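Local coordinates for protein Rho guanyl nucleotide exchange factor (Rom2), putative (Aspergillus fumigatus Af293, PDB 5O51) that probably activates Rho-type GTPases as a guanine-nucleotide exchange factor and is represented here by its CNH domain, a seven-bladed beta-propeller, at residues V26-G31 with I68-E73; I42-R47 with R57-A62; I264-N269 with I280-P285; N306-H311 with L318-D323. One frame throughout, in Å; residues are numbered along the deposited sequence.

Contact 1. Residues V26-G31 with I68-E73; sequences VPVDGG and IDTLEE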
# COMPACT_ATOMS: atom_id res chain seq x y z
N VAL A 26 7.15 5.53 -4.68
CA VAL A 26 8.00 4.84 -3.70
C VAL A 26 9.31 5.61 -3.52
O VAL A 26 9.87 6.12 -4.50
CB VAL A 26 8.28 3.38 -4.10
CG1 VAL A 26 9.06 3.32 -5.43
CG2 VAL A 26 9.07 2.63 -3.01
N PRO A 27 9.80 5.74 -2.26
CA PRO A 27 11.10 6.36 -2.00
C PRO A 27 12.21 5.35 -2.27
O PRO A 27 11.97 4.20 -2.13
CB PRO A 27 11.03 6.77 -0.50
CG PRO A 27 9.98 5.90 0.08
CD PRO A 27 8.97 5.73 -1.04
N VAL A 28 13.37 5.79 -2.74
CA VAL A 28 14.52 4.87 -2.94
C VAL A 28 15.75 5.59 -2.38
O VAL A 28 15.65 6.76 -1.98
CB VAL A 28 14.77 4.50 -4.45
CG1 VAL A 28 13.50 3.93 -5.05
CG2 VAL A 28 15.19 5.71 -5.25
N ASP A 29 16.89 4.89 -2.37
CA ASP A 29 18.18 5.50 -2.01
C ASP A 29 18.10 6.05 -0.60
O ASP A 29 18.35 7.24 -0.37
CB ASP A 29 18.53 6.64 -3.01
CG ASP A 29 19.70 6.30 -3.92
OD1 ASP A 29 20.87 6.47 -3.46
OD2 ASP A 29 19.44 5.91 -5.09
N GLY A 30 17.68 5.19 0.31
CA GLY A 30 17.43 5.57 1.70
C GLY A 30 16.51 6.74 1.88
O GLY A 30 16.67 7.50 2.84
N GLY A 31 15.52 6.93 0.99
CA GLY A 31 14.56 8.03 1.19
C GLY A 31 15.08 9.34 0.62
O GLY A 31 14.42 10.38 0.66
N ILE A 68 3.77 0.78 -7.67
CA ILE A 68 5.21 0.79 -7.78
C ILE A 68 5.86 0.51 -6.40
O ILE A 68 5.36 0.96 -5.35
CB ILE A 68 5.70 2.11 -8.38
CG1 ILE A 68 7.11 1.97 -8.93
CG2 ILE A 68 5.62 3.30 -7.42
CD1 ILE A 68 7.43 3.11 -9.91
N ASP A 69 6.94 -0.25 -6.40
CA ASP A 69 7.70 -0.60 -5.20
C ASP A 69 9.13 -1.01 -5.59
O ASP A 69 9.51 -0.93 -6.81
CB ASP A 69 7.02 -1.76 -4.48
CG ASP A 69 7.22 -1.73 -2.93
OD1 ASP A 69 8.16 -1.08 -2.39
OD2 ASP A 69 6.41 -2.40 -2.28
N THR A 70 9.93 -1.38 -4.59
CA THR A 70 11.33 -1.85 -4.76
C THR A 70 11.61 -3.13 -3.97
O THR A 70 10.89 -3.39 -3.04
CB THR A 70 12.39 -0.87 -4.19
OG1 THR A 70 12.01 -0.49 -2.86
CG2 THR A 70 12.56 0.36 -5.08
N LEU A 71 12.64 -3.90 -4.37
CA LEU A 71 13.38 -4.88 -3.52
C LEU A 71 14.79 -4.38 -3.44
O LEU A 71 15.59 -4.64 -4.33
CB LEU A 71 13.47 -6.26 -4.18
CG LEU A 71 12.37 -7.27 -3.93
CD1 LEU A 71 11.12 -6.71 -4.54
CD2 LEU A 71 12.70 -8.65 -4.55
N GLU A 72 15.13 -3.64 -2.40
CA GLU A 72 16.37 -2.86 -2.41
C GLU A 72 17.60 -3.79 -2.32
O GLU A 72 18.68 -3.47 -2.87
CB GLU A 72 16.34 -1.78 -1.29
CG GLU A 72 17.32 -0.61 -1.45
CD GLU A 72 16.70 0.71 -1.95
OE1 GLU A 72 16.11 0.72 -3.04
OE2 GLU A 72 16.84 1.77 -1.28
N GLU A 73 17.40 -4.95 -1.70
CA GLU A 73 18.45 -5.95 -1.49
C GLU A 73 18.93 -6.53 -2.82
O GLU A 73 20.13 -6.86 -2.93
CB GLU A 73 17.95 -7.06 -0.53
CG GLU A 73 18.90 -8.22 -0.30
CD GLU A 73 20.16 -7.84 0.47
OE1 GLU A 73 20.05 -7.40 1.64
OE2 GLU A 73 21.27 -8.00 -0.09
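Asp69 OD1, which lies 3.9 Å from Val26 CG2 across the contact, also takes a hydrogen bond from the next residue along its own strand, Thr70 N, at 2.8 Å. The CB of Asp69 points away from Val26, yet the carboxylate folds back so that OD1 lies beside both Thr70 N and the Val26 methyl; the N-H reaches the anti side of the oxygen, somewhat out of the carboxylate plane. Val26 does most of the apolar work. Its CG1 sits between the backbone N and the carbonyl carbon (chi1 62°) and meets Ile68 CG2 at 4.0 Å, the two side chains crossing at about a right angle, while its other methyl lies against Asp69. These are the innermost strands of two consecutive blades of the beta-propeller. They run in roughly the same direction, 32° apart, with their axes 7.0 Å from each other at closest approach, and each is hydrogen-bonded within its own blade, Val26 to Val35 and Asp69 to Leu78. No backbone bond bridges the gap between them, and side chains fill it. Farther along, Val28 CG1 packs on Thr70 CG2 at 3.7 Å. Beyond the strands the chain at 28-31 turns sharply, closed by Gly31 N bonding to Val28 O at 3.0 Å. Glu72 reaches across to this turn: its chain bends at chi2 and brings OE2 to within 3.3 Å of Asp29 N, a weak hydrogen bond with an angle of 134° at the hydrogen. Gly30 N lies a little farther from the same oxygen, at 3.9 Å.

Contact 2. Residues I42-R47 with R57-A62; sequences IFISER and RRVLDA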
# COMPACT_ATOMS: atom_id res chain seq x y z
N ILE A 42 7.04 7.32 -15.67
CA ILE A 42 7.69 7.24 -14.36
C ILE A 42 8.76 8.35 -14.32
O ILE A 42 9.57 8.56 -15.29
CB ILE A 42 8.26 5.85 -14.14
CG1 ILE A 42 7.12 4.83 -14.10
CG2 ILE A 42 9.03 5.72 -12.80
CD1 ILE A 42 7.60 3.40 -14.16
N PHE A 43 8.77 9.08 -13.20
CA PHE A 43 9.67 10.23 -12.97
C PHE A 43 10.45 10.03 -11.67
O PHE A 43 9.97 9.30 -10.74
CB PHE A 43 8.88 11.53 -12.90
CG PHE A 43 8.06 11.88 -14.17
CD1 PHE A 43 6.78 11.35 -14.38
CD2 PHE A 43 8.57 12.78 -15.12
CE1 PHE A 43 6.06 11.66 -15.54
CE2 PHE A 43 7.85 13.12 -16.27
CZ PHE A 43 6.57 12.58 -16.46
N ILE A 44 11.62 10.67 -11.57
CA ILE A 44 12.44 10.69 -10.32
C ILE A 44 12.83 12.09 -9.98
O ILE A 44 13.13 12.90 -10.88
CB ILE A 44 13.66 9.76 -10.41
CG1 ILE A 44 14.45 9.71 -9.11
CG2 ILE A 44 14.65 10.11 -11.52
CD1 ILE A 44 15.24 8.42 -8.98
N SER A 45 12.76 12.44 -8.68
CA SER A 45 13.31 13.71 -8.15
C SER A 45 14.09 13.39 -6.86
O SER A 45 14.03 12.28 -6.34
CB SER A 45 12.21 14.74 -7.77
OG SER A 45 11.45 14.25 -6.67
N GLU A 46 14.76 14.41 -6.36
CA GLU A 46 15.49 14.39 -5.08
C GLU A 46 14.50 14.81 -4.03
O GLU A 46 13.77 15.80 -4.20
CB GLU A 46 16.63 15.43 -5.04
CG GLU A 46 17.68 15.29 -6.13
CD GLU A 46 18.77 14.29 -5.82
OE1 GLU A 46 19.24 14.24 -4.66
OE2 GLU A 46 19.17 13.56 -6.76
N ARG A 47 14.51 14.07 -2.93
CA ARG A 47 13.72 14.43 -1.76
C ARG A 47 14.14 15.74 -1.15
O ARG A 47 13.30 16.40 -0.58
CB ARG A 47 13.83 13.33 -0.69
CG ARG A 47 13.09 13.61 0.63
CD ARG A 47 11.56 13.83 0.47
NE ARG A 47 10.88 14.15 1.74
CZ ARG A 47 10.83 15.36 2.29
NH1 ARG A 47 11.41 16.42 1.72
NH2 ARG A 47 10.16 15.54 3.43
N ARG A 57 12.45 14.30 -13.30
CA ARG A 57 12.82 13.92 -14.71
C ARG A 57 12.29 12.57 -15.13
O ARG A 57 12.19 11.66 -14.32
CB ARG A 57 14.34 13.96 -14.89
CG ARG A 57 15.17 13.25 -13.87
CD ARG A 57 16.68 13.24 -14.27
NE ARG A 57 17.30 12.13 -13.56
CZ ARG A 57 17.45 10.90 -14.02
NH1 ARG A 57 17.22 10.61 -15.29
NH2 ARG A 57 17.92 9.96 -13.22
N ARG A 58 11.92 12.47 -16.37
CA ARG A 58 11.30 11.29 -16.90
C ARG A 58 12.37 10.27 -17.01
O ARG A 58 13.48 10.56 -17.55
CB ARG A 58 10.68 11.58 -18.28
CG ARG A 58 10.27 10.36 -19.08
CD ARG A 58 9.64 10.79 -20.41
NE ARG A 58 8.30 11.35 -20.24
CZ ARG A 58 7.16 10.67 -20.22
NH1 ARG A 58 7.16 9.37 -20.37
NH2 ARG A 58 5.99 11.31 -19.99
N VAL A 59 12.08 9.06 -16.55
CA VAL A 59 13.06 7.96 -16.59
C VAL A 59 12.59 6.74 -17.31
O VAL A 59 13.42 5.99 -17.83
CB VAL A 59 13.57 7.45 -15.22
CG1 VAL A 59 14.49 8.49 -14.61
CG2 VAL A 59 12.44 6.97 -14.27
N LEU A 60 11.31 6.47 -17.27
CA LEU A 60 10.79 5.36 -18.05
C LEU A 60 9.52 5.78 -18.75
O LEU A 60 8.69 6.52 -18.15
CB LEU A 60 10.53 4.15 -17.19
CG LEU A 60 11.78 3.47 -16.66
CD1 LEU A 60 11.46 2.58 -15.45
CD2 LEU A 60 12.49 2.72 -17.76
N ASP A 61 9.34 5.36 -20.02
CA ASP A 61 8.03 5.47 -20.66
C ASP A 61 7.26 4.23 -20.25
O ASP A 61 7.79 3.13 -20.25
CB ASP A 61 8.10 5.60 -22.20
CG ASP A 61 8.91 6.84 -22.64
OD1 ASP A 61 9.11 7.79 -21.82
OD2 ASP A 61 9.34 6.83 -23.79
N ALA A 62 6.00 4.41 -19.94
CA ALA A 62 5.15 3.31 -19.43
C ALA A 62 3.90 4.00 -19.09
O ALA A 62 3.95 5.12 -18.56
CB ALA A 62 5.70 2.62 -18.20
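A classic beta bulge, in which Val59 and Leu60 both face Ile42, interrupts the antiparallel hairpin of strands 41-46 and 57-61, the two outer strands of one propeller blade. Ile42 O receives a nearly straight bond from Val59 N at 2.9 Å and a weak one from Leu60 N at 3.4 Å, and Ile42 N returns a bond to Leu60 O. Past the bulge the register is regular: Ile44 and Arg57 form a hydrogen-bonded pair, and Phe43 faces Arg58 as a non-hydrogen-bonded one. Ile42, Ile44, Arg57 and Leu60 point to one side of the sheet. There Ile42 and Leu60 lie side by side, CD1 to CD1. Ile44 CG2, placed between its backbone N and carbonyl carbon, is pressed tightly on Val59 CG1 at 3.5 Å and also lies over one face of the Arg57 guanidinium, 3.5 Å above its plane. On the other side Phe43 CE2 meets Arg58 CB at 3.8 Å, and the aromatic ring and the guanidinium are turned 70° apart. Arg58 bends at chi3, and its NH1 makes a salt bridge to Asp61 OD1 at 2.9 Å, approaching from above the carboxylate plane.

Contact 3. Residues I264-N269 with I280-P285; sequences ISWEGN and ILAFEP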
# COMPACT_ATOMS: atom_id res chain seq x y z
N ILE A 264 -13.31 1.92 17.03
CA ILE A 264 -13.49 3.12 16.18
C ILE A 264 -14.39 2.72 15.05
O ILE A 264 -14.20 1.67 14.43
CB ILE A 264 -12.14 3.63 15.58
CG1 ILE A 264 -11.22 4.15 16.68
CG2 ILE A 264 -12.33 4.66 14.47
CD1 ILE A 264 -9.78 4.21 16.29
N SER A 265 -15.37 3.56 14.77
CA SER A 265 -16.16 3.48 13.55
C SER A 265 -15.77 4.70 12.73
O SER A 265 -15.97 5.83 13.20
CB SER A 265 -17.69 3.50 13.86
OG SER A 265 -18.15 2.15 14.13
N TRP A 266 -15.31 4.50 11.49
CA TRP A 266 -14.81 5.66 10.67
C TRP A 266 -15.97 6.47 10.11
O TRP A 266 -17.03 5.92 9.73
CB TRP A 266 -13.84 5.11 9.57
CG TRP A 266 -12.62 4.42 10.17
CD1 TRP A 266 -12.40 3.11 10.23
CD2 TRP A 266 -11.55 5.04 10.88
NE1 TRP A 266 -11.23 2.84 10.92
CE2 TRP A 266 -10.69 4.02 11.33
CE3 TRP A 266 -11.21 6.40 11.17
CZ2 TRP A 266 -9.51 4.27 12.05
CZ3 TRP A 266 -10.01 6.67 11.87
CH2 TRP A 266 -9.17 5.59 12.31
N GLU A 267 -15.80 7.79 10.09
CA GLU A 267 -16.79 8.69 9.46
C GLU A 267 -16.98 8.49 8.01
O GLU A 267 -18.10 8.57 7.58
CB GLU A 267 -16.54 10.17 9.78
CG GLU A 267 -16.55 10.40 11.32
CD GLU A 267 -16.58 11.87 11.68
OE1 GLU A 267 -16.81 12.74 10.80
OE2 GLU A 267 -16.43 12.15 12.87
N GLY A 268 -15.92 8.17 7.27
CA GLY A 268 -16.02 7.96 5.80
C GLY A 268 -15.87 6.49 5.41
O GLY A 268 -16.21 5.60 6.17
N ASN A 269 -15.39 6.27 4.20
CA ASN A 269 -15.05 4.93 3.66
C ASN A 269 -13.57 4.85 3.33
O ASN A 269 -13.18 4.90 2.18
CB ASN A 269 -15.99 4.60 2.48
CG ASN A 269 -17.46 4.42 2.97
OD1 ASN A 269 -17.77 3.45 3.65
ND2 ASN A 269 -18.28 5.43 2.77
N ILE A 280 -3.57 7.21 14.66
CA ILE A 280 -3.96 6.29 13.60
C ILE A 280 -4.67 7.18 12.61
O ILE A 280 -5.57 7.98 13.01
CB ILE A 280 -4.75 5.06 14.11
CG1 ILE A 280 -5.43 4.29 12.98
CG2 ILE A 280 -5.80 5.42 15.14
CD1 ILE A 280 -4.41 3.50 12.18
N LEU A 281 -4.21 7.13 11.34
CA LEU A 281 -4.73 8.00 10.29
C LEU A 281 -5.49 7.17 9.25
O LEU A 281 -4.95 6.19 8.74
CB LEU A 281 -3.60 8.73 9.59
CG LEU A 281 -2.82 9.79 10.42
CD1 LEU A 281 -1.69 9.14 11.18
CD2 LEU A 281 -2.23 10.88 9.56
N ALA A 282 -6.74 7.52 8.97
CA ALA A 282 -7.56 6.85 7.93
C ALA A 282 -7.70 7.76 6.73
O ALA A 282 -8.24 8.85 6.87
CB ALA A 282 -8.93 6.54 8.51
N PHE A 283 -7.24 7.34 5.52
CA PHE A 283 -7.39 8.21 4.32
C PHE A 283 -8.61 7.77 3.52
O PHE A 283 -8.70 6.59 3.17
CB PHE A 283 -6.11 8.03 3.43
CG PHE A 283 -4.86 8.58 4.07
CD1 PHE A 283 -4.24 7.92 5.11
CD2 PHE A 283 -4.34 9.76 3.67
CE1 PHE A 283 -3.13 8.49 5.74
CE2 PHE A 283 -3.20 10.31 4.26
CZ PHE A 283 -2.61 9.67 5.30
N GLU A 284 -9.50 8.72 3.19
CA GLU A 284 -10.68 8.50 2.35
C GLU A 284 -10.60 9.57 1.26
O GLU A 284 -9.91 10.56 1.44
CB GLU A 284 -11.95 8.77 3.21
CG GLU A 284 -13.16 8.36 2.55
CD GLU A 284 -14.28 9.36 2.43
OE1 GLU A 284 -14.27 10.48 1.84
OE2 GLU A 284 -15.27 8.84 2.87
N PRO A 285 -11.33 9.43 0.13
CA PRO A 285 -11.12 10.43 -0.93
C PRO A 285 -11.34 11.89 -0.55
O PRO A 285 -10.64 12.78 -1.08
CB PRO A 285 -12.09 9.96 -2.04
CG PRO A 285 -11.98 8.47 -1.93
CD PRO A 285 -12.10 8.29 -0.41
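Segments 264-269 and 280-285 run in the same general direction and converge, their CA atoms separated by 10.4 Å between Ile264 and Ile280 but by 5.8 Å between Asn269 and Glu284. No backbone hydrogen bond joins them: the first carries the short outermost strand of one propeller blade, and the second is a strand in the interior of the next blade. Between these ends the Trp266 indole reaches across to the second segment. Ala282 CB makes a CH-pi contact over one face of the indole, 3.6 Å from the centroid of its six-membered ring, and Ile264 CG2 covers the opposite face, so that the ring is sandwiched. Ile280 CG1 meets the edge of the indole, 4.0 Å from Trp266 CH2, and NE1 is bonded to Ser248 OG. At the narrow end Glu284, with CG anti to its backbone N (chi1 -170°), bends at chi2 and offers the anti lone pair of OE2 to Asn269 N. This bond is 2.9 Å long with an angle of 162° at the hydrogen. The other oxygen, OE1, accepts from Asn286 N. One carboxylate thus fixes two loop N-H groups, which would be expected to favour its charged form, while the indole joins the blades by apolar contact.

Contact 4. Residues N306-H311 with L318-D323; sequences NIRMLH and LYAYED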
# COMPACT_ATOMS: atom_id res chain seq x y z
N ASN A 306 -9.90 14.12 -3.77
CA ASN A 306 -9.10 13.07 -4.38
C ASN A 306 -7.78 12.86 -3.59
O ASN A 306 -6.69 12.91 -4.13
CB ASN A 306 -8.86 13.37 -5.89
CG ASN A 306 -8.27 12.17 -6.66
OD1 ASN A 306 -8.30 11.02 -6.23
ND2 ASN A 306 -7.72 12.47 -7.84
N ILE A 307 -7.91 12.65 -2.29
CA ILE A 307 -6.76 12.34 -1.41
C ILE A 307 -6.38 10.91 -1.60
O ILE A 307 -7.24 10.08 -1.58
CB ILE A 307 -7.11 12.55 0.08
CG1 ILE A 307 -7.38 14.04 0.33
CG2 ILE A 307 -5.95 11.92 0.95
CD1 ILE A 307 -8.12 14.38 1.64
N ARG A 308 -5.10 10.64 -1.85
CA ARG A 308 -4.55 9.27 -2.07
C ARG A 308 -3.34 9.11 -1.10
O ARG A 308 -2.37 9.89 -1.21
CB ARG A 308 -3.96 9.17 -3.50
CG ARG A 308 -4.98 9.15 -4.61
CD ARG A 308 -4.51 9.95 -5.84
NE ARG A 308 -4.79 11.36 -5.70
CZ ARG A 308 -4.20 12.37 -6.31
NH1 ARG A 308 -3.19 12.22 -7.17
NH2 ARG A 308 -4.61 13.58 -6.04
N MET A 309 -3.37 8.14 -0.21
CA MET A 309 -2.16 7.85 0.56
C MET A 309 -1.10 7.21 -0.34
O MET A 309 -1.35 6.20 -0.97
CB MET A 309 -2.47 6.94 1.75
CG MET A 309 -1.30 6.86 2.74
SD MET A 309 -1.50 5.64 4.04
CE MET A 309 -0.55 4.31 3.22
N LEU A 310 0.10 7.78 -0.41
CA LEU A 310 1.14 7.22 -1.32
C LEU A 310 2.11 6.22 -0.69
O LEU A 310 2.39 5.22 -1.30
CB LEU A 310 1.93 8.33 -2.01
CG LEU A 310 1.08 9.29 -2.85
CD1 LEU A 310 1.91 10.50 -3.21
CD2 LEU A 310 0.47 8.58 -4.07
N HIS A 311 2.61 6.49 0.50
CA HIS A 311 3.63 5.66 1.13
C HIS A 311 3.75 6.08 2.62
O HIS A 311 3.78 7.27 2.97
CB HIS A 311 5.02 5.87 0.44
CG HIS A 311 6.04 4.84 0.82
ND1 HIS A 311 6.97 5.04 1.81
CD2 HIS A 311 6.24 3.58 0.37
CE1 HIS A 311 7.70 3.94 1.95
NE2 HIS A 311 7.24 3.04 1.09
N LEU A 318 3.70 10.04 3.04
CA LEU A 318 3.53 10.83 1.82
C LEU A 318 2.12 10.59 1.22
O LEU A 318 1.62 9.43 1.16
CB LEU A 318 4.64 10.45 0.82
CG LEU A 318 6.08 10.64 1.31
CD1 LEU A 318 7.11 10.09 0.37
CD2 LEU A 318 6.28 12.14 1.49
N TYR A 319 1.49 11.68 0.77
CA TYR A 319 0.15 11.61 0.21
C TYR A 319 -0.04 12.70 -0.84
O TYR A 319 0.78 13.58 -0.91
CB TYR A 319 -0.93 11.67 1.32
CG TYR A 319 -1.16 13.03 1.93
CD1 TYR A 319 -0.26 13.56 2.83
CD2 TYR A 319 -2.25 13.82 1.57
CE1 TYR A 319 -0.43 14.85 3.37
CE2 TYR A 319 -2.46 15.08 2.12
CZ TYR A 319 -1.54 15.58 3.05
OH TYR A 319 -1.70 16.86 3.63
N ALA A 320 -1.03 12.51 -1.73
CA ALA A 320 -1.41 13.50 -2.74
C ALA A 320 -2.85 13.98 -2.62
O ALA A 320 -3.71 13.23 -2.16
CB ALA A 320 -1.17 12.93 -4.15
N TYR A 321 -3.11 15.19 -3.08
CA TYR A 321 -4.45 15.77 -3.13
C TYR A 321 -4.57 16.78 -4.29
O TYR A 321 -3.55 17.37 -4.71
CB TYR A 321 -4.83 16.37 -1.76
CG TYR A 321 -3.98 17.57 -1.33
CD1 TYR A 321 -2.86 17.39 -0.57
CD2 TYR A 321 -4.32 18.88 -1.66
CE1 TYR A 321 -2.08 18.43 -0.17
CE2 TYR A 321 -3.51 19.95 -1.27
CZ TYR A 321 -2.39 19.69 -0.53
OH TYR A 321 -1.53 20.66 -0.06
N GLU A 322 -5.79 16.97 -4.80
CA GLU A 322 -6.09 18.01 -5.84
C GLU A 322 -6.31 19.34 -5.17
O GLU A 322 -7.01 19.44 -4.18
CB GLU A 322 -7.40 17.76 -6.57
CG GLU A 322 -7.48 16.52 -7.37
CD GLU A 322 -8.80 16.32 -8.14
OE1 GLU A 322 -9.71 17.22 -8.09
OE2 GLU A 322 -8.89 15.22 -8.77
N ASP A 323 -5.81 20.39 -5.76
CA ASP A 323 -6.04 21.74 -5.30
C ASP A 323 -6.52 22.58 -6.50
O ASP A 323 -6.45 22.10 -7.64
CB ASP A 323 -4.74 22.27 -4.74
CG ASP A 323 -4.93 23.19 -3.58
OD1 ASP A 323 -6.08 23.69 -3.37
OD2 ASP A 323 -3.92 23.43 -2.90
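The CB of Arg308 projects from the same side of the sheet as the methyl of Ala320, over which the side chain packs. CG stands anti to the carbonyl carbon (chi1 -72°), and bends at chi2 and chi3 swing the chain back over the hairpin. NE then gives a hydrogen bond to Asn306 O at 2.9 Å, and NH2 gives a second to the same oxygen, also at 2.9 Å, both with the oxygen in the guanidinium plane. CZ and NH1 lie against Ala320 CB, NH1 at 3.7 Å, and this methyl covers one face of the guanidinium, while Asn306 ND2 lies over the opposite face. NH2 runs beside Tyr321 CA at 3.6 Å. Beyond the hairpin, NH2 forms a salt bridge with Asp328 on the next strand of the blade, and NH1 bonds to Val22 O on the innermost strand of the adjoining blade. Asn306 ND2 also donates to Glu322 OE2 at 3.1 Å, the amide and carboxylate planes almost perpendicular. Strands 307-312 and 317-323 are the inner pair of the blade that strand 8-12 completes from the N terminus, a Velcro closure. Arg308 and Ala320 exchange two backbone bonds. A classic beta bulge follows, where Leu318 O accepts from Leu310 N at 2.7 Å and from His311 N at 3.2 Å. On the other side of the sheet Ile307 CG1 touches Tyr321 CB at 4.0 Å. With two bonds to one carbonyl and a salt bridge, the guanidinium is held in orientation, its positive charge probably offset by Asp328 and, at longer range, by Glu322.

From the N terminus, strand 8-12 first joins the last blade, and the chain then enters contact 1. This contact closes a long loop between the innermost strands of two consecutive blades, and contact 2, the outer hairpin of the first of them, falls wholly within that span. Contacts 3 and 4 follow in series, none crossing another. Contact 3 closes a short loop from the outermost strand of one blade into the next, across the propeller from contact 1, the centres of contacts 1 and 3 about 27 Å apart. Contact 4 closes the hairpin 307-312/317-323 of the last blade and abuts contact 3 through Phe283. Pro27 on His311 returns the ring to contact 1.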